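Long-range contacts in endoglucanase A (Clostridium longisporum, PDB 6Q1I), which hydrolyses beta-1,4-glucosidic linkages within cellulose, lichenan and barley beta-glucan, this chain being its family 5 catalytic part: residues S261-L266 against A300-T305; S294-L299 against S343-A348; K134-W139 against L189-K194. All blocks are in the same frame, centred on the assembly; numbering follows the deposited sequence.

Overall arrangement
All three contacts join neighbouring helices on the outside of a closed barrel of eight parallel strands. Along the chain interaction 3 comes first, pairing helices 128-145 and 175-194 around strand 153-156. Interactions 1 and 2 follow and interleave, because both use helix 293-309: interaction 1 joins it to helix 256-275, interaction 2 to helix 343-356. Their centres are 14 Å apart and they touch, for instance where A300 CB meets A348 CB at 4.1 Å. Interaction 3 lies across the chain's centre, 35 Å from interaction 1 and 39 Å from interaction 2, centre to centre. The contacts therefore sample two opposite sectors of the helical layer around the barrel.

Interaction 1. Residues S261-L266 against A300-T305; sequences SLDVEL and AEYYVT
L262 sets its CD2 methyl between the consecutive tyrosines Y302 and Y303, and CD1 joins it only against Y303. L262 CD2 lies 3.9 Å from Y303 CA, and 4.0 Å from Y302 CD2, where it sits at the ring edge near the ring plane. Against Y303 the leucine crosses at about a right angle: L262 CD2 approaches Y303 CD2 at 3.9 Å and L262 CD1 the same atom at 4.1 Å, on an oblique line. The two tyrosines share nearly the same first torsion (chi1 -167° in Y302), so it is their successive places on the helix that send the rings to two sides of L262.

The polar half belongs to Y302, whose OH donates to D263 OD2 at 2.7 Å. The oxygen is met on its syn side and lies in the plane of the ring at its edge. Carboxylate and ring, turned 36° apart, place D263 OD1 3.4 Å from Y302 CE2; OD1 also has a long, weak ion pair with R310. The hydroxyl of Y303 instead bonds to the backbone oxygen of A235.

The helix axes approach to 10.6 Å at a crossing angle of -31°. On the barrel side runs strand 280-285: L266 and Y303 rest on I282, and Y303 stacks on F285, the residue after Q284, the changed position of the probable nucleophile; the Y303 and Q284 side chains are about 8 Å apart. Helix 343-356 packs against the far flank of helix 293-309.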
loop_
_atom_site.group_PDB
_atom_site.type_symbol
_atom_site.label_atom_id
_atom_site.label_comp_id
_atom_site.label_asym_id
_atom_site.label_seq_id
_atom_site.Cartn_x
_atom_site.Cartn_y
_atom_site.Cartn_z
ATOM N N SER A 261 -3.224 19.059 13.878
ATOM C CA SER A 261 -2.176 18.778 12.907
ATOM C C SER A 261 -2.593 17.663 11.964
ATOM O O SER A 261 -2.365 17.749 10.748
ATOM C CB SER A 261 -0.887 18.402 13.635
ATOM O OG SER A 261 -0.413 19.487 14.398
ATOM N N LEU A 262 -3.196 16.602 12.502
ATOM C CA LEU A 262 -3.620 15.509 11.636
ATOM C C LEU A 262 -4.755 15.950 10.723
ATOM O O LEU A 262 -4.786 15.586 9.541
ATOM C CB LEU A 262 -3.990 14.284 12.471
ATOM C CG LEU A 262 -4.309 13.000 11.704
ATOM C CD1 LEU A 262 -3.178 12.595 10.774
ATOM C CD2 LEU A 262 -4.615 11.878 12.678
ATOM N N ASP A 263 -5.690 16.742 11.246
ATOM C CA ASP A 263 -6.787 17.238 10.421
ATOM C C ASP A 263 -6.268 18.060 9.241
ATOM O O ASP A 263 -6.734 17.899 8.110
ATOM C CB ASP A 263 -7.756 18.074 11.266
ATOM C CG ASP A 263 -8.604 17.232 12.205
ATOM O OD1 ASP A 263 -8.815 16.032 11.934
ATOM O OD2 ASP A 263 -9.085 17.787 13.210
ATOM N N VAL A 264 -5.309 18.961 9.490
ATOM C CA VAL A 264 -4.771 19.785 8.405
ATOM C C VAL A 264 -4.051 18.922 7.376
ATOM O O VAL A 264 -4.146 19.158 6.164
ATOM C CB VAL A 264 -3.867 20.892 8.981
ATOM C CG1 VAL A 264 -3.083 21.584 7.877
ATOM C CG2 VAL A 264 -4.714 21.904 9.754
ATOM N N GLU A 265 -3.315 17.913 7.841
ATOM C CA GLU A 265 -2.626 17.005 6.925
ATOM C C GLU A 265 -3.624 16.262 6.038
ATOM O O GLU A 265 -3.460 16.197 4.810
ATOM C CB GLU A 265 -1.774 16.031 7.742
ATOM C CG GLU A 265 -1.081 14.962 6.917
ATOM C CD GLU A 265 -0.235 14.014 7.757
ATOM O OE1 GLU A 265 -0.007 14.301 8.953
ATOM O OE2 GLU A 265 0.174 12.962 7.225
ATOM N N LEU A 266 -4.673 15.697 6.638
ATOM C CA LEU A 266 -5.655 14.955 5.854
ATOM C C LEU A 266 -6.416 15.871 4.903
ATOM O O LEU A 266 -6.730 15.472 3.775
ATOM C CB LEU A 266 -6.600 14.193 6.785
ATOM C CG LEU A 266 -5.937 13.079 7.599
ATOM C CD1 LEU A 266 -6.889 12.561 8.674
ATOM C CD2 LEU A 266 -5.471 11.939 6.678
ATOM N N ALA A 300 -5.204 5.770 16.423
ATOM C CA ALA A 300 -5.867 4.904 15.452
ATOM C C ALA A 300 -7.317 5.323 15.238
ATOM O O ALA A 300 -7.778 5.438 14.096
ATOM C CB ALA A 300 -5.796 3.449 15.924
ATOM N N GLU A 301 -8.060 5.544 16.322
ATOM C CA GLU A 301 -9.464 5.907 16.166
ATOM C C GLU A 301 -9.600 7.270 15.505
ATOM O O GLU A 301 -10.404 7.449 14.584
ATOM C CB GLU A 301 -10.204 5.918 17.504
ATOM C CG GLU A 301 -11.679 6.264 17.285
ATOM C CD GLU A 301 -12.497 6.398 18.547
ATOM O OE1 GLU A 301 -11.982 6.109 19.644
ATOM O OE2 GLU A 301 -13.676 6.791 18.427
ATOM N N TYR A 302 -8.825 8.249 15.969
ATOM C CA TYR A 302 -8.972 9.595 15.432
ATOM C C TYR A 302 -8.594 9.628 13.960
ATOM O O TYR A 302 -9.284 10.251 13.144
ATOM C CB TYR A 302 -8.117 10.583 16.222
ATOM C CG TYR A 302 -8.494 12.006 15.903
ATOM C CD1 TYR A 302 -9.468 12.659 16.650
ATOM C CD2 TYR A 302 -7.927 12.686 14.832
ATOM C CE1 TYR A 302 -9.844 13.941 16.356
ATOM C CE2 TYR A 302 -8.301 13.983 14.537
ATOM C CZ TYR A 302 -9.266 14.595 15.302
ATOM O OH TYR A 302 -9.668 15.881 15.038
ATOM N N TYR A 303 -7.506 8.946 13.605
ATOM C CA TYR A 303 -7.040 8.909 12.224
ATOM C C TYR A 303 -8.104 8.332 11.302
ATOM O O TYR A 303 -8.437 8.932 10.276
ATOM C CB TYR A 303 -5.750 8.089 12.185
ATOM C CG TYR A 303 -4.883 8.186 10.946
ATOM C CD1 TYR A 303 -5.377 7.891 9.676
ATOM C CD2 TYR A 303 -3.533 8.498 11.057
ATOM C CE1 TYR A 303 -4.568 7.943 8.561
ATOM C CE2 TYR A 303 -2.710 8.535 9.941
ATOM C CZ TYR A 303 -3.237 8.272 8.695
ATOM O OH TYR A 303 -2.439 8.310 7.569
ATOM N N VAL A 304 -8.651 7.165 11.646
ATOM C CA VAL A 304 -9.652 6.547 10.782
ATOM C C VAL A 304 -10.901 7.416 10.689
ATOM O O VAL A 304 -11.468 7.583 9.608
ATOM C CB VAL A 304 -9.976 5.114 11.246
ATOM C CG1 VAL A 304 -11.096 4.541 10.412
ATOM C CG2 VAL A 304 -8.745 4.230 11.154
ATOM N N THR A 305 -11.362 7.968 11.814
ATOM C CA THR A 305 -12.543 8.830 11.780
ATOM C C THR A 305 -12.306 10.036 10.880
ATOM O O THR A 305 -13.131 10.359 10.022
ATOM C CB THR A 305 -12.912 9.307 13.191
ATOM O OG1 THR A 305 -13.181 8.190 14.045
ATOM C CG2 THR A 305 -14.158 10.183 13.153
#

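Interaction 2. Residues S294-L299 against S343-A348; sequences SSRAEL and SDIKDA
The tight part of this contact is where I345 CD1 lies over the guanidinium group of R296, 3.3 Å from CZ and above the centre of the plane. The methyl is also 3.7 Å from R296 CB, so the arginine folds around it; a bend at chi3 (69°) turns the flat group over the isoleucine. In I345, CG1 anti to the carbonyl carbon (chi1 -60°) and an extended chi2 together carry CD1 to R296. The guanidinium is held elsewhere by a hydrogen bond from NH2 to the backbone oxygen of S287 and by a cation-pi contact with F342.

Equally close is the alanine seam. A348 CB comes within 3.2 Å of A297 O, and A297 CB is 4.0 Å from A348 CB. With these two short side chains face to face the axes, only 14° from parallel, can come to 8.3 Å. The nearest backbone approach is between A297 CA and I345 CA, at 4.6 Å.

Toward solvent the contact is loose. No direct hydrogen bond spans the segments; a water donates to D344 OD2 at 3.1 Å, while its link to S294 OG is weak and doubtful, since that serine has two conformers.

On the inner side R296 and I345 both rest on W316 of strand 314-318. Two nearly parallel helices laid on the strand that lies between them in sequence are characteristic of the beta/alpha barrel, the TIM-barrel fold of family 5 glycosidases.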
loop_
_atom_site.group_PDB
_atom_site.type_symbol
_atom_site.label_atom_id
_atom_site.label_comp_id
_atom_site.label_asym_id
_atom_site.label_seq_id
_atom_site.Cartn_x
_atom_site.Cartn_y
_atom_site.Cartn_z
ATOM N N SER A 294 -2.335 2.881 24.858
ATOM C CA SER A 294 -3.419 3.850 25.018
ATOM C C SER A 294 -3.318 4.963 23.979
ATOM O O SER A 294 -4.316 5.338 23.345
ATOM C CB SER A 294 -3.402 4.456 26.426
ATOM O OG SER A 294 -3.585 3.479 27.429
ATOM N N SER A 295 -2.114 5.510 23.798
ATOM C CA SER A 295 -1.919 6.574 22.819
ATOM C C SER A 295 -2.057 6.050 21.397
ATOM O O SER A 295 -2.624 6.731 20.532
ATOM C CB SER A 295 -0.544 7.216 22.993
ATOM O OG SER A 295 -0.521 8.075 24.116
ATOM N N ARG A 296 -1.533 4.850 21.127
ATOM C CA ARG A 296 -1.671 4.279 19.790
ATOM C C ARG A 296 -3.136 4.072 19.432
ATOM O O ARG A 296 -3.544 4.305 18.289
ATOM C CB ARG A 296 -0.913 2.955 19.702
ATOM C CG ARG A 296 0.589 3.077 19.846
ATOM C CD ARG A 296 1.235 1.712 19.866
ATOM N NE ARG A 296 1.153 1.046 18.570
ATOM C CZ ARG A 296 1.276 -0.265 18.395
ATOM N NH1 ARG A 296 1.481 -1.060 19.437
ATOM N NH2 ARG A 296 1.208 -0.782 17.176
ATOM N N ALA A 297 -3.945 3.641 20.398
ATOM C CA ALA A 297 -5.366 3.440 20.140
ATOM C C ALA A 297 -6.084 4.766 19.917
ATOM O O ALA A 297 -6.970 4.853 19.063
ATOM C CB ALA A 297 -6.008 2.669 21.293
ATOM N N GLU A 298 -5.749 5.798 20.701
ATOM C CA GLU A 298 -6.335 7.115 20.474
ATOM C C GLU A 298 -6.037 7.605 19.063
ATOM O O GLU A 298 -6.927 8.087 18.359
ATOM C CB GLU A 298 -5.807 8.113 21.506
ATOM C CG GLU A 298 -6.443 7.993 22.877
ATOM C CD GLU A 298 -6.205 9.218 23.737
ATOM O OE1 GLU A 298 -5.902 9.058 24.936
ATOM O OE2 GLU A 298 -6.321 10.345 23.212
ATOM N N LEU A 299 -4.779 7.494 18.638
ATOM C CA LEU A 299 -4.414 7.913 17.290
ATOM C C LEU A 299 -5.150 7.092 16.240
ATOM O O LEU A 299 -5.685 7.645 15.277
ATOM C CB LEU A 299 -2.901 7.792 17.104
ATOM C CG LEU A 299 -2.395 7.998 15.678
ATOM C CD1 LEU A 299 -2.736 9.395 15.165
ATOM C CD2 LEU A 299 -0.896 7.770 15.606
ATOM N N SER A 343 -5.522 -5.911 20.899
ATOM C CA SER A 343 -6.945 -5.837 20.589
ATOM C C SER A 343 -7.476 -4.416 20.736
ATOM O O SER A 343 -8.400 -4.036 20.014
ATOM C CB SER A 343 -7.737 -6.817 21.459
ATOM O OG SER A 343 -7.602 -6.501 22.827
ATOM N N ASP A 344 -6.909 -3.619 21.656
ATOM C CA ASP A 344 -7.404 -2.255 21.841
ATOM C C ASP A 344 -7.158 -1.397 20.603
ATOM O O ASP A 344 -7.951 -0.493 20.306
ATOM C CB ASP A 344 -6.749 -1.584 23.057
ATOM C CG ASP A 344 -7.227 -2.142 24.396
ATOM O OD1 ASP A 344 -8.285 -2.799 24.459
ATOM O OD2 ASP A 344 -6.528 -1.890 25.398
ATOM N N ILE A 345 -6.060 -1.637 19.888
ATOM C CA ILE A 345 -5.783 -0.864 18.678
ATOM C C ILE A 345 -6.696 -1.309 17.542
ATOM O O ILE A 345 -7.277 -0.482 16.831
ATOM C CB ILE A 345 -4.293 -0.928 18.293
ATOM C CG1 ILE A 345 -3.426 -0.365 19.421
ATOM C CG2 ILE A 345 -4.045 -0.170 16.977
ATOM C CD1 ILE A 345 -1.933 -0.568 19.218
ATOM N N LYS A 346 -6.847 -2.623 17.359
ATOM C CA LYS A 346 -7.819 -3.128 16.391
ATOM C C LYS A 346 -9.207 -2.557 16.670
ATOM O O LYS A 346 -9.896 -2.090 15.759
ATOM C CB LYS A 346 -7.822 -4.658 16.414
ATOM C CG LYS A 346 -8.874 -5.321 15.541
ATOM C CD LYS A 346 -10.208 -5.567 16.264
ATOM C CE LYS A 346 -10.066 -6.583 17.389
ATOM N NZ LYS A 346 -11.373 -6.918 18.017
ATOM N N ASP A 347 -9.632 -2.588 17.935
ATOM C CA ASP A 347 -10.955 -2.082 18.283
ATOM C C ASP A 347 -11.080 -0.604 17.942
ATOM O O ASP A 347 -12.133 -0.159 17.479
ATOM C CB ASP A 347 -11.241 -2.299 19.772
ATOM C CG ASP A 347 -11.564 -3.741 20.111
ATOM O OD1 ASP A 347 -11.844 -4.543 19.187
ATOM O OD2 ASP A 347 -11.534 -4.064 21.319
ATOM N N ALA A 348 -10.010 0.168 18.164
ATOM C CA ALA A 348 -10.034 1.599 17.868
ATOM C C ALA A 348 -10.148 1.870 16.370
ATOM O O ALA A 348 -10.853 2.798 15.952
ATOM C CB ALA A 348 -8.782 2.261 18.440
HETATM O O HOH W 1 -5.130 0.846 25.806
#

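Interaction 3. Residues K134-W139 against L189-K194; sequences KLKTLW and LESIRK
Two neighbouring helices in the outer layer of the TIM barrel meet here, helix 128-145 leading into strand 153-156 and helix 175-194 following it. K136 carries the polar side of the contact. Its amino group, NZ, donates to E190 OE1 at 2.7 Å, forming a salt bridge, and to S191 OG at 3.0 Å; a third bond goes to the backbone oxygen of A187. Three acceptors thus grip NZ and fix the rotation of the ammonium group. The carboxylate oxygen of E190 is used on its anti side, with the nitrogen out of the carboxylate plane.

The lysine reaches these partners by curling. Bends at chi3 (73°) and chi4 wrap the chain round S191 OG, which stands 3.2 Å from K136 CB and 3.4 Å from K136 CE. The serine hydroxyl is buried, and the lysine satisfies it as an acceptor. K194 NZ lies 6.7 Å from K136 NZ, a like charge that E190 probably helps to offset.

Toward the barrel the contact turns apolar. The I192 side chain runs alongside that of W139 in the same direction, and I192 CD1 covers one face of the indole in a CH-pi contact, 4.1 Å from the centroid of the six-membered ring and 23° off its normal. The methyl sits toward the rim of the ring system, while I192 CG1 touches W139 CE3 at 3.7 Å. The other end of the indole is anchored by a hydrogen bond from NE1 to the backbone oxygen of T157.

I192 also packs on V204 of strand 204-208. With the helix axes 8.4 Å apart and crossing at -34°, this helix pair, charged outside and apolar inside, follows the beta-alpha-beta-alpha order of the beta/alpha barrel.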
loop_
_atom_site.group_PDB
_atom_site.type_symbol
_atom_site.label_atom_id
_atom_site.label_comp_id
_atom_site.label_asym_id
_atom_site.label_seq_id
_atom_site.Cartn_x
_atom_site.Cartn_y
_atom_site.Cartn_z
ATOM N N LYS A 134 10.678 -3.189 -19.119
ATOM C CA LYS A 134 10.546 -4.267 -18.148
ATOM C C LYS A 134 9.329 -4.054 -17.261
ATOM O O LYS A 134 8.569 -4.994 -17.008
ATOM C CB LYS A 134 11.828 -4.352 -17.326
ATOM C CG LYS A 134 11.838 -5.403 -16.242
ATOM C CD LYS A 134 13.224 -5.506 -15.633
ATOM C CE LYS A 134 13.251 -6.356 -14.391
ATOM N NZ LYS A 134 14.645 -6.490 -13.879
ATOM N N LEU A 135 9.110 -2.818 -16.806
ATOM C CA LEU A 135 7.934 -2.520 -15.989
ATOM C C LEU A 135 6.652 -2.749 -16.776
ATOM O O LEU A 135 5.663 -3.255 -16.229
ATOM C CB LEU A 135 8.015 -1.081 -15.478
ATOM C CG LEU A 135 6.872 -0.616 -14.574
ATOM C CD1 LEU A 135 6.786 -1.439 -13.299
ATOM C CD2 LEU A 135 7.030 0.854 -14.250
ATOM N N LYS A 136 6.662 -2.406 -18.065
ATOM C CA LYS A 136 5.485 -2.602 -18.904
ATOM C C LYS A 136 5.194 -4.085 -19.121
ATOM O O LYS A 136 4.036 -4.509 -19.050
ATOM C CB LYS A 136 5.677 -1.865 -20.232
ATOM C CG LYS A 136 5.632 -0.343 -20.081
ATOM C CD LYS A 136 5.724 0.383 -21.421
ATOM C CE LYS A 136 4.449 0.262 -22.241
ATOM N NZ LYS A 136 3.291 0.986 -21.641
ATOM N N THR A 137 6.223 -4.899 -19.373
ATOM C CA THR A 137 5.993 -6.331 -19.536
ATOM C C THR A 137 5.509 -6.961 -18.234
ATOM O O THR A 137 4.640 -7.841 -18.241
ATOM C CB THR A 137 7.268 -7.024 -20.012
ATOM O OG1 THR A 137 7.802 -6.355 -21.162
ATOM C CG2 THR A 137 6.943 -8.469 -20.361
ATOM N N LEU A 138 6.064 -6.524 -17.101
ATOM C CA LEU A 138 5.583 -6.995 -15.807
ATOM C C LEU A 138 4.098 -6.692 -15.629
ATOM O O LEU A 138 3.307 -7.584 -15.297
ATOM C CB LEU A 138 6.413 -6.364 -14.687
ATOM C CG LEU A 138 5.929 -6.658 -13.263
ATOM C CD1 LEU A 138 5.920 -8.157 -12.967
ATOM C CD2 LEU A 138 6.793 -5.923 -12.270
ATOM N N TRP A 139 3.695 -5.431 -15.848
ATOM C CA TRP A 139 2.289 -5.082 -15.664
ATOM C C TRP A 139 1.387 -5.746 -16.699
ATOM O O TRP A 139 0.228 -6.050 -16.397
ATOM C CB TRP A 139 2.081 -3.559 -15.580
ATOM C CG TRP A 139 2.107 -3.134 -14.145
ATOM C CD1 TRP A 139 3.063 -2.387 -13.512
ATOM C CD2 TRP A 139 1.140 -3.484 -13.149
ATOM N NE1 TRP A 139 2.744 -2.260 -12.170
ATOM C CE2 TRP A 139 1.568 -2.925 -11.930
ATOM C CE3 TRP A 139 -0.043 -4.229 -13.171
ATOM C CZ2 TRP A 139 0.848 -3.087 -10.742
ATOM C CZ3 TRP A 139 -0.752 -4.390 -11.997
ATOM C CH2 TRP A 139 -0.302 -3.825 -10.796
ATOM N N LEU A 189 0.193 2.136 -16.232
ATOM C CA LEU A 189 -1.231 2.277 -16.521
ATOM C C LEU A 189 -1.536 1.942 -17.978
ATOM O O LEU A 189 -2.530 1.269 -18.272
ATOM C CB LEU A 189 -1.681 3.700 -16.192
ATOM C CG LEU A 189 -3.149 4.030 -16.460
ATOM C CD1 LEU A 189 -4.075 3.205 -15.596
ATOM C CD2 LEU A 189 -3.379 5.508 -16.242
ATOM N N GLU A 190 -0.707 2.417 -18.908
ATOM C CA GLU A 190 -0.952 2.135 -20.318
ATOM C C GLU A 190 -0.941 0.636 -20.571
ATOM O O GLU A 190 -1.783 0.115 -21.306
ATOM C CB GLU A 190 0.099 2.836 -21.181
ATOM C CG GLU A 190 -0.244 2.926 -22.666
ATOM C CD GLU A 190 0.108 1.691 -23.481
ATOM O OE1 GLU A 190 0.954 0.869 -23.055
ATOM O OE2 GLU A 190 -0.469 1.565 -24.581
ATOM N N SER A 191 0.003 -0.074 -19.952
ATOM C CA SER A 191 0.078 -1.523 -20.111
ATOM C C SER A 191 -1.141 -2.223 -19.524
ATOM O O SER A 191 -1.647 -3.187 -20.112
ATOM C CB SER A 191 1.372 -2.045 -19.494
ATOM O OG SER A 191 2.496 -1.544 -20.198
ATOM N N ILE A 192 -1.628 -1.757 -18.370
ATOM C CA ILE A 192 -2.841 -2.325 -17.781
ATOM C C ILE A 192 -4.014 -2.150 -18.741
ATOM O O ILE A 192 -4.721 -3.107 -19.080
ATOM C CB ILE A 192 -3.126 -1.666 -16.414
ATOM C CG1 ILE A 192 -2.066 -2.051 -15.370
ATOM C CG2 ILE A 192 -4.522 -2.011 -15.933
ATOM C CD1 ILE A 192 -2.039 -1.142 -14.149
ATOM N N ARG A 193 -4.218 -0.920 -19.216
ATOM C CA ARG A 193 -5.373 -0.623 -20.060
ATOM C C ARG A 193 -5.319 -1.381 -21.382
ATOM O O ARG A 193 -6.355 -1.791 -21.904
ATOM C CB ARG A 193 -5.450 0.882 -20.336
ATOM C CG ARG A 193 -5.659 1.758 -19.107
ATOM C CD ARG A 193 -7.004 1.492 -18.453
ATOM N NE ARG A 193 -7.261 2.362 -17.310
ATOM C CZ ARG A 193 -7.663 1.950 -16.107
ATOM N NH1 ARG A 193 -7.862 0.666 -15.841
ATOM N NH2 ARG A 193 -7.866 2.841 -15.155
ATOM N N LYS A 194 -4.120 -1.568 -21.936
ATOM C CA LYS A 194 -3.965 -2.236 -23.223
ATOM C C LYS A 194 -4.441 -3.684 -23.193
ATOM O O LYS A 194 -4.798 -4.225 -24.243
ATOM C CB LYS A 194 -2.490 -2.174 -23.626
ATOM C CG LYS A 194 -2.174 -2.645 -25.029
ATOM C CD LYS A 194 -0.674 -2.540 -25.265
ATOM C CE LYS A 194 -0.308 -2.806 -26.709
ATOM N NZ LYS A 194 1.151 -2.621 -26.909
#